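Local coordinates for immunogenic protein MPT63/MPB63 (Mycobacterium tuberculosis, PDB 1LMI) that is of unknown function but is a major secreted, immunogenic protein of the tubercle bacillus, with a beta-sandwich fold, at residues 114-119 against 126-131; 69-74 against 118-123; 48-53 against 105-110; 21-26 against 55-60. One frame throughout, in Å; residues are numbered along the deposited sequence.

Contact 1 (114-119 against 126-131)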
loop_
_atom_site.group_PDB
_atom_site.type_symbol
_atom_site.label_atom_id
_atom_site.label_comp_id
_atom_site.label_asym_id
_atom_site.label_seq_id
_atom_site.Cartn_x
_atom_site.Cartn_y
_atom_site.Cartn_z
ATOM N N PRO A 114 -8.450 10.776 -2.967
ATOM C CA PRO A 114 -7.150 10.429 -3.534
ATOM C C PRO A 114 -7.240 9.731 -4.885
ATOM O O PRO A 114 -8.253 9.100 -5.187
ATOM C CB PRO A 114 -6.642 9.419 -2.470
ATOM C CG PRO A 114 -7.870 8.742 -1.943
ATOM C CD PRO A 114 -8.944 9.813 -1.968
ATOM N N THR A 115 -6.128 9.794 -5.615
ATOM C CA THR A 115 -6.008 9.154 -6.903
ATOM C C THR A 115 -4.696 8.422 -7.063
ATOM O O THR A 115 -4.384 7.891 -8.143
ATOM C CB THR A 115 -6.077 10.214 -8.024
ATOM O OG1 THR A 115 -5.142 11.278 -7.795
ATOM C CG2 THR A 115 -7.476 10.789 -7.991
ATOM N N ILE A 116 -3.903 8.398 -6.004
ATOM C CA ILE A 116 -2.543 7.887 -5.994
ATOM C C ILE A 116 -2.339 7.052 -4.738
ATOM O O ILE A 116 -2.901 7.342 -3.679
ATOM C CB ILE A 116 -1.568 9.070 -5.983
ATOM C CG1 ILE A 116 -1.637 9.871 -7.295
ATOM C CG2 ILE A 116 -0.127 8.662 -5.665
ATOM C CD1 ILE A 116 -1.080 11.280 -7.095
ATOM N N VAL A 117 -1.532 5.967 -4.846
ATOM C CA VAL A 117 -1.068 5.297 -3.641
ATOM C C VAL A 117 0.461 5.365 -3.629
ATOM O O VAL A 117 1.113 5.231 -4.656
ATOM C CB VAL A 117 -1.561 3.841 -3.551
ATOM C CG1 VAL A 117 -0.889 3.065 -2.424
ATOM C CG2 VAL A 117 -3.059 3.847 -3.325
ATOM N N ALA A 118 1.060 5.616 -2.465
ATOM C CA ALA A 118 2.532 5.692 -2.407
ATOM C C ALA A 118 3.033 4.870 -1.219
ATOM O O ALA A 118 2.374 4.918 -0.154
ATOM C CB ALA A 118 2.994 7.128 -2.258
ATOM N N MET A 119 4.140 4.163 -1.367
ATOM C CA MET A 119 4.780 3.516 -0.224
ATOM C C MET A 119 5.978 4.388 0.174
ATOM O O MET A 119 6.825 4.642 -0.681
ATOM C CB MET A 119 5.285 2.085 -0.489
ATOM C CG MET A 119 4.201 1.029 -0.638
ATOM S SD MET A 119 4.888 -0.680 -0.755
ATOM C CE MET A 119 6.579 -0.190 -1.097
ATOM N N LEU A 126 9.231 5.333 -2.019
ATOM C CA LEU A 126 9.838 4.192 -2.702
ATOM C C LEU A 126 9.070 3.817 -3.964
ATOM O O LEU A 126 9.680 3.661 -5.028
ATOM C CB LEU A 126 9.883 2.977 -1.762
ATOM C CG LEU A 126 10.822 3.113 -0.557
ATOM C CD1 LEU A 126 10.720 1.870 0.300
ATOM C CD2 LEU A 126 12.267 3.382 -0.971
ATOM N N LEU A 127 7.761 3.675 -3.843
ATOM C CA LEU A 127 6.905 3.200 -4.943
ATOM C C LEU A 127 5.637 4.050 -5.000
ATOM O O LEU A 127 5.049 4.338 -3.944
ATOM C CB LEU A 127 6.493 1.751 -4.766
ATOM C CG LEU A 127 7.559 0.673 -4.666
ATOM C CD1 LEU A 127 6.974 -0.695 -4.322
ATOM C CD2 LEU A 127 8.285 0.584 -6.000
ATOM N N ILE A 128 5.237 4.434 -6.212
ATOM C CA ILE A 128 4.046 5.256 -6.385
ATOM C C ILE A 128 3.195 4.696 -7.516
ATOM O O ILE A 128 3.779 4.427 -8.573
ATOM C CB ILE A 128 4.470 6.705 -6.704
ATOM C CG1 ILE A 128 5.338 7.284 -5.575
ATOM C CG2 ILE A 128 3.213 7.510 -6.991
ATOM C CD1 ILE A 128 5.858 8.667 -5.908
ATOM N N TRP A 129 1.907 4.548 -7.321
ATOM C CA TRP A 129 0.920 4.107 -8.298
ATOM C C TRP A 129 -0.047 5.255 -8.591
ATOM O O TRP A 129 -0.644 5.771 -7.646
ATOM C CB TRP A 129 0.106 2.899 -7.851
ATOM C CG TRP A 129 0.912 1.662 -7.566
ATOM C CD1 TRP A 129 1.038 0.601 -8.437
ATOM C CD2 TRP A 129 1.673 1.336 -6.410
ATOM N NE1 TRP A 129 1.851 -0.361 -7.863
ATOM C CE2 TRP A 129 2.245 0.076 -6.616
ATOM C CE3 TRP A 129 1.933 2.003 -5.201
ATOM C CZ2 TRP A 129 3.051 -0.541 -5.672
ATOM C CZ3 TRP A 129 2.744 1.386 -4.252
ATOM C CH2 TRP A 129 3.297 0.118 -4.498
ATOM N N GLU A 130 -0.145 5.648 -9.855
ATOM C CA GLU A 130 -0.956 6.801 -10.240
ATOM C C GLU A 130 -1.901 6.450 -11.370
ATOM O O GLU A 130 -1.782 5.380 -11.975
ATOM C CB GLU A 130 -0.053 7.958 -10.657
ATOM C CG GLU A 130 0.747 7.736 -11.907
ATOM C CD GLU A 130 1.818 8.777 -12.195
ATOM O OE1 GLU A 130 2.043 9.649 -11.335
ATOM O OE2 GLU A 130 2.418 8.680 -13.292
ATOM N N PRO A 131 -2.890 7.296 -11.661
ATOM C CA PRO A 131 -3.718 7.009 -12.826
ATOM C C PRO A 131 -2.817 6.962 -14.044
ATOM O O PRO A 131 -1.926 7.782 -14.225
ATOM C CB PRO A 131 -4.661 8.209 -12.859
ATOM C CG PRO A 131 -4.707 8.728 -11.443
ATOM C CD PRO A 131 -3.289 8.522 -10.932
ATOM O OXT PRO A 131 -3.053 6.000 -14.738
#

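Contact 2 (69-74 against 118-123)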
loop_
_atom_site.group_PDB
_atom_site.type_symbol
_atom_site.label_atom_id
_atom_site.label_comp_id
_atom_site.label_asym_id
_atom_site.label_seq_id
_atom_site.Cartn_x
_atom_site.Cartn_y
_atom_site.Cartn_z
ATOM N N ASN A 69 0.179 4.779 1.808
ATOM C CA ASN A 69 -0.454 6.073 1.879
ATOM C C ASN A 69 -1.293 6.289 0.605
ATOM O O ASN A 69 -0.905 5.769 -0.461
ATOM C CB ASN A 69 0.541 7.237 1.959
ATOM C CG ASN A 69 1.527 7.143 3.110
ATOM O OD1 ASN A 69 1.185 7.656 4.179
ATOM N ND2 ASN A 69 2.659 6.466 2.904
ATOM N N ALA A 70 -2.386 7.022 0.764
ATOM C CA ALA A 70 -3.206 7.473 -0.359
ATOM C C ALA A 70 -3.014 8.966 -0.508
ATOM O O ALA A 70 -2.974 9.693 0.485
ATOM C CB ALA A 70 -4.645 7.048 -0.169
ATOM N N ARG A 71 -2.853 9.434 -1.753
ATOM C CA ARG A 71 -2.580 10.852 -1.949
ATOM C C ARG A 71 -3.433 11.436 -3.059
ATOM O O ARG A 71 -3.942 10.716 -3.915
ATOM C CB ARG A 71 -1.111 11.082 -2.306
ATOM C CG ARG A 71 -0.138 10.553 -1.256
ATOM C CD ARG A 71 1.284 10.902 -1.735
ATOM N NE ARG A 71 2.218 10.536 -0.669
ATOM C CZ ARG A 71 3.519 10.384 -0.867
ATOM N NH1 ARG A 71 4.047 10.571 -2.060
ATOM N NH2 ARG A 71 4.306 10.051 0.159
ATOM N N THR A 72 -3.543 12.752 -3.011
ATOM C CA THR A 72 -4.026 13.562 -4.109
ATOM C C THR A 72 -2.846 14.036 -4.961
ATOM O O THR A 72 -1.685 13.993 -4.548
ATOM C CB THR A 72 -4.808 14.819 -3.687
ATOM O OG1 THR A 72 -3.833 15.695 -3.074
ATOM C CG2 THR A 72 -5.885 14.460 -2.704
ATOM N N ALA A 73 -3.128 14.480 -6.189
ATOM C CA ALA A 73 -2.043 14.894 -7.061
ATOM C C ALA A 73 -1.181 16.021 -6.505
ATOM O O ALA A 73 0.018 16.061 -6.809
ATOM C CB ALA A 73 -2.607 15.372 -8.398
ATOM N N ASP A 74 -1.776 16.920 -5.722
ATOM C CA ASP A 74 -0.957 18.043 -5.232
ATOM C C ASP A 74 -0.174 17.650 -3.991
ATOM O O ASP A 74 0.743 18.347 -3.541
ATOM C CB ASP A 74 -1.827 19.266 -4.978
ATOM C CG ASP A 74 -2.956 19.044 -3.998
ATOM O OD1 ASP A 74 -2.900 18.065 -3.227
ATOM O OD2 ASP A 74 -3.902 19.864 -3.997
ATOM N N ALA A 118 1.060 5.616 -2.465
ATOM C CA ALA A 118 2.532 5.692 -2.407
ATOM C C ALA A 118 3.033 4.870 -1.219
ATOM O O ALA A 118 2.374 4.918 -0.154
ATOM C CB ALA A 118 2.994 7.128 -2.258
ATOM N N MET A 119 4.140 4.163 -1.367
ATOM C CA MET A 119 4.780 3.516 -0.224
ATOM C C MET A 119 5.978 4.388 0.174
ATOM O O MET A 119 6.825 4.642 -0.681
ATOM C CB MET A 119 5.285 2.085 -0.489
ATOM C CG MET A 119 4.201 1.029 -0.638
ATOM S SD MET A 119 4.888 -0.680 -0.755
ATOM C CE MET A 119 6.579 -0.190 -1.097
ATOM N N ASN A 120 6.037 4.803 1.445
ATOM C CA ASN A 120 7.125 5.619 1.981
ATOM C C ASN A 120 7.620 4.979 3.275
ATOM O O ASN A 120 6.807 4.569 4.091
ATOM C CB ASN A 120 6.593 7.025 2.191
ATOM C CG ASN A 120 7.544 8.076 2.770
ATOM O OD1 ASN A 120 7.835 9.084 2.093
ATOM N ND2 ASN A 120 7.956 7.845 3.993
ATOM N N ASN A 121 8.965 4.924 3.393
ATOM C CA ASN A 121 9.531 4.169 4.508
ATOM C C ASN A 121 9.973 5.121 5.637
ATOM O O ASN A 121 10.751 4.603 6.448
ATOM C CB ASN A 121 10.732 3.312 4.078
ATOM C CG ASN A 121 11.855 4.180 3.531
ATOM O OD1 ASN A 121 11.856 5.398 3.479
ATOM N ND2 ASN A 121 12.908 3.454 3.079
ATOM N N GLY A 122 9.519 6.345 5.683
ATOM C CA GLY A 122 9.935 7.324 6.714
ATOM C C GLY A 122 11.143 8.122 6.262
ATOM O O GLY A 122 11.357 9.225 6.774
ATOM N N MET A 123 11.885 7.551 5.314
ATOM C CA MET A 123 13.079 8.212 4.778
ATOM C C MET A 123 12.769 8.821 3.416
ATOM O O MET A 123 13.219 9.922 3.098
ATOM C CB MET A 123 14.248 7.229 4.734
ATOM C CG MET A 123 14.474 6.450 6.023
ATOM S SD MET A 123 15.306 7.441 7.284
ATOM C CE MET A 123 16.911 7.692 6.523
#

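Contact 3 (48-53 against 105-110)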
loop_
_atom_site.group_PDB
_atom_site.type_symbol
_atom_site.label_atom_id
_atom_site.label_comp_id
_atom_site.label_asym_id
_atom_site.label_seq_id
_atom_site.Cartn_x
_atom_site.Cartn_y
_atom_site.Cartn_z
ATOM N N TRP A 48 -11.685 4.852 2.590
ATOM C CA TRP A 48 -11.307 4.424 1.242
ATOM C C TRP A 48 -10.549 3.107 1.370
ATOM O O TRP A 48 -10.061 2.696 2.431
ATOM C CB TRP A 48 -10.431 5.462 0.532
ATOM C CG TRP A 48 -11.284 6.514 -0.122
ATOM C CD1 TRP A 48 -12.236 7.273 0.511
ATOM C CD2 TRP A 48 -11.260 6.885 -1.497
ATOM N NE1 TRP A 48 -12.807 8.128 -0.417
ATOM C CE2 TRP A 48 -12.224 7.903 -1.649
ATOM C CE3 TRP A 48 -10.514 6.483 -2.633
ATOM C CZ2 TRP A 48 -12.479 8.515 -2.861
ATOM C CZ3 TRP A 48 -10.776 7.098 -3.830
ATOM C CH2 TRP A 48 -11.745 8.104 -3.949
ATOM N N GLU A 49 -10.453 2.394 0.250
ATOM C CA GLU A 49 -9.732 1.144 0.201
ATOM C C GLU A 49 -8.884 1.075 -1.086
ATOM O O GLU A 49 -9.111 1.805 -2.039
ATOM C CB GLU A 49 -10.665 -0.066 0.256
ATOM C CG GLU A 49 -11.637 -0.141 -0.927
ATOM C CD GLU A 49 -12.457 -1.402 -0.951
ATOM O OE1 GLU A 49 -13.373 -1.564 -0.098
ATOM O OE2 GLU A 49 -12.221 -2.276 -1.793
ATOM N N ALA A 50 -7.901 0.168 -1.040
ATOM C CA ALA A 50 -7.251 -0.273 -2.267
ATOM C C ALA A 50 -6.997 -1.784 -2.080
ATOM O O ALA A 50 -7.042 -2.339 -0.976
ATOM C CB ALA A 50 -5.987 0.470 -2.621
ATOM N N THR A 51 -6.736 -2.475 -3.180
ATOM C CA THR A 51 -6.354 -3.877 -3.156
ATOM C C THR A 51 -4.877 -4.008 -3.508
ATOM O O THR A 51 -4.430 -3.590 -4.580
ATOM C CB THR A 51 -7.187 -4.689 -4.145
ATOM O OG1 THR A 51 -8.577 -4.613 -3.752
ATOM C CG2 THR A 51 -6.744 -6.143 -4.135
ATOM N N ALA A 52 -4.105 -4.550 -2.576
ATOM C CA ALA A 52 -2.652 -4.629 -2.695
ATOM C C ALA A 52 -2.199 -6.088 -2.643
ATOM O O ALA A 52 -2.782 -6.877 -1.891
ATOM C CB ALA A 52 -1.973 -3.858 -1.591
ATOM N N THR A 53 -1.210 -6.373 -3.462
ATOM C CA THR A 53 -0.628 -7.713 -3.566
ATOM C C THR A 53 0.899 -7.613 -3.520
ATOM O O THR A 53 1.489 -6.842 -4.291
ATOM C CB THR A 53 -1.029 -8.406 -4.876
ATOM O OG1 THR A 53 -2.469 -8.388 -5.015
ATOM C CG2 THR A 53 -0.613 -9.879 -4.873
ATOM N N ILE A 105 -6.284 -2.687 1.889
ATOM C CA ILE A 105 -5.688 -1.700 2.799
ATOM C C ILE A 105 -6.686 -0.550 2.840
ATOM O O ILE A 105 -7.399 -0.323 1.853
ATOM C CB ILE A 105 -4.303 -1.232 2.326
ATOM C CG1 ILE A 105 -4.280 -0.786 0.858
ATOM C CG2 ILE A 105 -3.219 -2.301 2.563
ATOM C CD1 ILE A 105 -2.967 -0.167 0.418
ATOM N N TYR A 106 -6.787 0.149 3.952
ATOM C CA TYR A 106 -7.764 1.219 4.120
ATOM C C TYR A 106 -7.148 2.565 4.469
ATOM O O TYR A 106 -6.031 2.618 4.971
ATOM C CB TYR A 106 -8.737 0.783 5.231
ATOM C CG TYR A 106 -9.522 -0.458 4.832
ATOM C CD1 TYR A 106 -10.603 -0.323 3.985
ATOM C CD2 TYR A 106 -9.179 -1.728 5.279
ATOM C CE1 TYR A 106 -11.349 -1.423 3.596
ATOM C CE2 TYR A 106 -9.915 -2.839 4.891
ATOM C CZ TYR A 106 -10.997 -2.672 4.052
ATOM O OH TYR A 106 -11.712 -3.792 3.662
ATOM N N PHE A 107 -7.900 3.638 4.219
ATOM C CA PHE A 107 -7.469 5.015 4.478
ATOM C C PHE A 107 -8.648 5.831 5.033
ATOM O O PHE A 107 -9.797 5.534 4.670
ATOM C CB PHE A 107 -6.951 5.684 3.203
ATOM C CG PHE A 107 -5.939 4.865 2.425
ATOM C CD1 PHE A 107 -4.595 4.910 2.716
ATOM C CD2 PHE A 107 -6.386 4.051 1.393
ATOM C CE1 PHE A 107 -3.713 4.142 2.001
ATOM C CE2 PHE A 107 -5.484 3.264 0.671
ATOM C CZ PHE A 107 -4.140 3.305 0.974
ATOM N N ASP A 108 -8.417 6.832 5.857
ATOM C CA ASP A 108 -9.507 7.703 6.325
ATOM C C ASP A 108 -9.421 9.015 5.573
ATOM O O ASP A 108 -8.571 9.862 5.843
ATOM C CB ASP A 108 -9.354 7.923 7.835
ATOM C CG ASP A 108 -10.482 8.707 8.462
ATOM O OD1 ASP A 108 -11.435 9.036 7.715
ATOM O OD2 ASP A 108 -10.387 8.975 9.688
ATOM N N VAL A 109 -10.259 9.197 4.532
ATOM C CA VAL A 109 -10.102 10.352 3.667
ATOM C C VAL A 109 -10.897 11.532 4.230
ATOM O O VAL A 109 -12.119 11.493 4.258
ATOM C CB VAL A 109 -10.538 10.000 2.230
ATOM C CG1 VAL A 109 -10.591 11.240 1.342
ATOM C CG2 VAL A 109 -9.614 8.938 1.624
ATOM N N THR A 110 -10.146 12.521 4.674
ATOM C CA THR A 110 -10.764 13.682 5.295
ATOM C C THR A 110 -10.723 14.927 4.432
ATOM O O THR A 110 -11.192 16.003 4.839
ATOM C CB THR A 110 -10.004 14.008 6.610
ATOM O OG1 THR A 110 -8.638 14.158 6.265
ATOM C CG2 THR A 110 -10.180 12.889 7.614
HETATM O O HOH W 1 -13.515 -4.042 1.687
#

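Contact 4 (21-26 against 55-60)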
loop_
_atom_site.group_PDB
_atom_site.type_symbol
_atom_site.label_atom_id
_atom_site.label_comp_id
_atom_site.label_asym_id
_atom_site.label_seq_id
_atom_site.Cartn_x
_atom_site.Cartn_y
_atom_site.Cartn_z
ATOM N N GLN A 21 18.651 -8.102 0.962
ATOM C CA GLN A 21 18.815 -9.224 0.062
ATOM C C GLN A 21 17.456 -9.734 -0.400
ATOM O O GLN A 21 17.214 -10.931 -0.488
ATOM C CB GLN A 21 19.543 -10.393 0.749
ATOM C CG GLN A 21 20.712 -10.894 -0.090
ATOM C CD GLN A 21 21.569 -9.703 -0.511
ATOM O OE1 GLN A 21 22.013 -9.640 -1.648
ATOM N NE2 GLN A 21 21.758 -8.790 0.431
ATOM N N VAL A 22 16.568 -8.775 -0.657
ATOM C CA VAL A 22 15.247 -9.199 -1.132
ATOM C C VAL A 22 14.930 -8.413 -2.404
ATOM O O VAL A 22 15.471 -7.334 -2.642
ATOM C CB VAL A 22 14.072 -9.004 -0.160
ATOM C CG1 VAL A 22 14.205 -9.970 1.016
ATOM C CG2 VAL A 22 13.924 -7.581 0.362
ATOM N N VAL A 23 14.050 -9.009 -3.194
ATOM C CA VAL A 23 13.401 -8.357 -4.320
ATOM C C VAL A 23 11.906 -8.589 -4.142
ATOM O O VAL A 23 11.467 -9.710 -3.858
ATOM C CB VAL A 23 13.847 -8.920 -5.675
ATOM C CG1 VAL A 23 13.134 -8.231 -6.835
ATOM C CG2 VAL A 23 15.364 -8.807 -5.805
ATOM N N LEU A 24 11.135 -7.519 -4.293
ATOM C CA LEU A 24 9.699 -7.783 -4.144
ATOM C C LEU A 24 8.952 -7.000 -5.220
ATOM O O LEU A 24 9.433 -6.046 -5.830
ATOM C CB LEU A 24 9.242 -7.508 -2.724
ATOM C CG LEU A 24 9.433 -6.123 -2.138
ATOM C CD1 LEU A 24 8.639 -6.000 -0.851
ATOM C CD2 LEU A 24 10.896 -5.789 -1.860
ATOM N N GLY A 25 7.735 -7.513 -5.440
ATOM C CA GLY A 25 6.829 -6.847 -6.385
ATOM C C GLY A 25 5.624 -6.392 -5.604
ATOM O O GLY A 25 5.145 -7.176 -4.781
ATOM N N TRP A 26 5.144 -5.185 -5.805
ATOM C CA TRP A 26 3.879 -4.804 -5.218
ATOM C C TRP A 26 2.927 -4.326 -6.339
ATOM O O TRP A 26 3.321 -3.497 -7.157
ATOM C CB TRP A 26 4.024 -3.666 -4.220
ATOM C CG TRP A 26 4.395 -3.937 -2.794
ATOM C CD1 TRP A 26 5.638 -3.805 -2.225
ATOM C CD2 TRP A 26 3.476 -4.368 -1.782
ATOM N NE1 TRP A 26 5.509 -4.153 -0.869
ATOM C CE2 TRP A 26 4.214 -4.496 -0.595
ATOM C CE3 TRP A 26 2.101 -4.664 -1.780
ATOM C CZ2 TRP A 26 3.634 -4.906 0.606
ATOM C CZ3 TRP A 26 1.536 -5.072 -0.581
ATOM C CH2 TRP A 26 2.295 -5.188 0.579
ATOM N N ASN A 55 4.568 -9.713 -3.785
ATOM C CA ASN A 55 5.160 -10.851 -4.490
ATOM C C ASN A 55 6.591 -11.030 -4.015
ATOM O O ASN A 55 7.381 -10.115 -4.202
ATOM C CB ASN A 55 5.104 -10.559 -5.989
ATOM C CG ASN A 55 5.574 -11.716 -6.831
ATOM O OD1 ASN A 55 5.938 -12.772 -6.310
ATOM N ND2 ASN A 55 5.553 -11.499 -8.149
ATOM N N ALA A 56 6.892 -12.161 -3.386
ATOM C CA ALA A 56 8.258 -12.388 -2.881
ATOM C C ALA A 56 9.120 -12.911 -4.016
ATOM O O ALA A 56 9.197 -14.106 -4.303
ATOM C CB ALA A 56 8.148 -13.302 -1.695
ATOM N N ILE A 57 9.778 -12.030 -4.743
ATOM C CA ILE A 57 10.494 -12.449 -5.955
ATOM C C ILE A 57 11.838 -13.055 -5.574
ATOM O O ILE A 57 12.231 -14.066 -6.159
ATOM C CB ILE A 57 10.630 -11.246 -6.892
ATOM C CG1 ILE A 57 9.255 -10.811 -7.433
ATOM C CG2 ILE A 57 11.626 -11.495 -8.007
ATOM C CD1 ILE A 57 9.263 -9.518 -8.239
ATOM N N ARG A 58 12.519 -12.429 -4.607
ATOM C CA ARG A 58 13.793 -12.957 -4.123
ATOM C C ARG A 58 13.770 -12.855 -2.594
ATOM O O ARG A 58 13.550 -11.736 -2.117
ATOM C CB ARG A 58 15.005 -12.221 -4.688
ATOM C CG ARG A 58 16.328 -12.764 -4.128
ATOM C CD ARG A 58 17.511 -11.933 -4.635
ATOM N NE ARG A 58 18.795 -12.568 -4.313
ATOM C CZ ARG A 58 19.794 -12.016 -3.641
ATOM N NH1 ARG A 58 19.679 -10.768 -3.196
ATOM N NH2 ARG A 58 20.927 -12.688 -3.405
ATOM N N GLY A 59 13.982 -13.980 -1.918
ATOM C CA GLY A 59 13.945 -14.042 -0.482
ATOM C C GLY A 59 12.544 -14.111 0.099
ATOM O O GLY A 59 11.551 -13.955 -0.622
ATOM N N SER A 60 12.497 -14.342 1.409
ATOM C CA SER A 60 11.288 -14.273 2.194
ATOM C C SER A 60 10.981 -12.793 2.459
ATOM O O SER A 60 11.913 -12.076 2.794
ATOM C CB SER A 60 11.429 -15.004 3.532
ATOM O OG SER A 60 12.548 -14.502 4.252
HETATM O O HOH W 2 18.263 -8.268 -3.364
#

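Contact 1 (114-119 against 126-131)
W129 meets the strand 116-119 with the rim of its indole: the backbone around V117 O lies at the ring edge near CE3, with V117 O 3.4 Å from W129 CE3, and the CG methylene of M119 reaches the same rim at CZ3 (3.9 Å). M119 SD completes a Met-aromatic contact, 5.5 Å from the centroid of the six-membered ring and 84° off its normal, so beside the ring and not over it. W26 and V28, from the other sheet of the sandwich, also pack on this indole, as does L13. The M119 chain bends at chi3 (-15°), with CE modelled 3.3 Å from L127 CD1, too close to be taken literally; the methyl position is doubtful. These two strands form an antiparallel beta hairpin. V117 and W129 pair through two N-H...O bonds; next along, M119 N binds L127 O at 2.7 Å, while M119 O takes L126 N at 2.8 Å and L127 N more weakly, a classic bulge. On the other face, A118, I116 and I128 form an apolar patch in which I116 CG2 and I128 CG2 lie side by side, 3.8 Å apart. At the C-terminal end, the P131 ring sets CD 3.1 Å from T115 O.

Contact 2 (69-74 against 118-123)
R71 lays its guanidinium flat over A118, whose CB sits 3.5 Å above the middle of the plane, with R71 CZ 3.6 Å from A118 CB. The two residues belong to neighbouring antiparallel strands of one sheet of the beta-sandwich, and the close packing is confined to the N69-A118 pair and the R71 head above it. There A118 N donates to N69 O at 2.8 Å. With CG beside the backbone N (chi1 -56°), the N69 amide reaches across, and ND2 makes a weak bond of 3.4 Å to A118 O, while its OD1 accepts from N77 and R79. An extended aliphatic chain carries the arginine head across A118, where a salt bridge to D125 and a bond from NE to N77 OD1 hold it at two further points. The short segments 69-71 and 118-120 already diverge, at 131° between their directions. N120 approaches only loosely, its CB 4.0 Å from N69 ND2. On the other segment, T72 OG1 donates to D74 OD1 at 2.6 Å well away from A118. Past N120 the chain swings through exposed G122 and M123 in an Asx turn, in which M123 N reaches N121 OD1 at 2.8 Å, from above the amide carbonyl plane.

Contact 3 (48-53 against 105-110)
V109 presses its CG2 methyl onto one face of the W48 indole, 3.6 Å from the centroid of the five-membered ring and 28° off its normal, a CH-pi contact. CG1 stands anti to the backbone N (chi1 171°), which leaves V109 CG2 beside that N and 3.3 Å from W48 CD1. Behind this pair lies the antiparallel strand pairing: W48 N donates to F107 O at 2.9 Å, and A50 and I105 exchange two further bonds, A50 N to I105 O being 3.0 Å. On the W48 face, A50 CB touches both I105 CG1 and F107 CE2, and A52 CB meets I105 CD1. On the reverse face, E49 CB rests 3.7 Å from Y106 CE1, while the polar ends of both side chains are tied by one water, which donates to Y106 OH at 2.7 Å and to E49 OE1 at 3.1 Å. Further out, S34 also bonds E49 OE1, and the tyrosine hydroxyl donates to P87 O. Strand 46-56 lies inside its four-stranded sheet, between strand 22-33 and the outermost strand 100-109. F68 and A70, of strand 68-71 in the opposing sheet, cover A52, I105 and F107, while S113 and P114 pack on W48.

Contact 4 (21-26 against 55-60)
R58 leaves the backbone beside V23, and its side chain runs past V23, on the same face, to Q21. R58 CB lies 3.6 Å from V23 CG2, and the two side chains cross at about a right angle. CG, anti to the backbone N (chi1 178°), starts a chain extended as far as NE and passes Q21 O; R58 CD still grazes V23 CG2 at 4.0 Å. At CZ the guanidinium comes alongside the glutamine, whose CG and OE1 are both close by. NH1 donates to Q21 OE1 at 3.0 Å in an almost straight bond (176°). The oxygen lies in the guanidinium plane, but the donor sits above the amide carbonyl plane and not on a lone pair; the two flat groups stand 84° apart. NH1 also gives a hydrogen to a water 2.9 Å away, which bonds weakly to V22 O. NH2 lies 3.7 Å from Q21 OE1.

Behind the arginine the chain turns a corner at I57. I57 and R58 both face V23, a classic beta bulge: V23 O accepts from R58 N at 3.0 Å and weakly from I57 N. I57 CG2 packs against V23 CG1 at 3.8 Å, and its CD1 lies against G25. Past the bulge, G25 and N55 pair by two bonds, the one from G25 N meeting a lone pair of N55 O. Strand 22-33 lies between strands 12-17 and 46-56 of the antiparallel sheet; the E12 carboxylate takes N55 ND2, and W26 points inward to meet F68 edge to face.

In the fold
Contacts 1 and 2 share A118 and M119 and sit about 7 Å apart, centre to centre, as adjacent strand pairs of one sheet, joined by probable hydrogen bonds such as I116 O to R71 N at 2.8 Å. Contacts 3 and 4 both use strand 46-56 of the other sheet, but their centres lie about 23 Å apart on opposite sides of the chain's centre. Side chains bridge the sandwich between them. F107 CE1 of contact 3 comes 3.4 Å from A70 N of contact 2. W26, from contact 4, puts NE1 3.5 Å from M119 SD, which belongs to contacts 1 and 2, and also packs on A52 of contact 3.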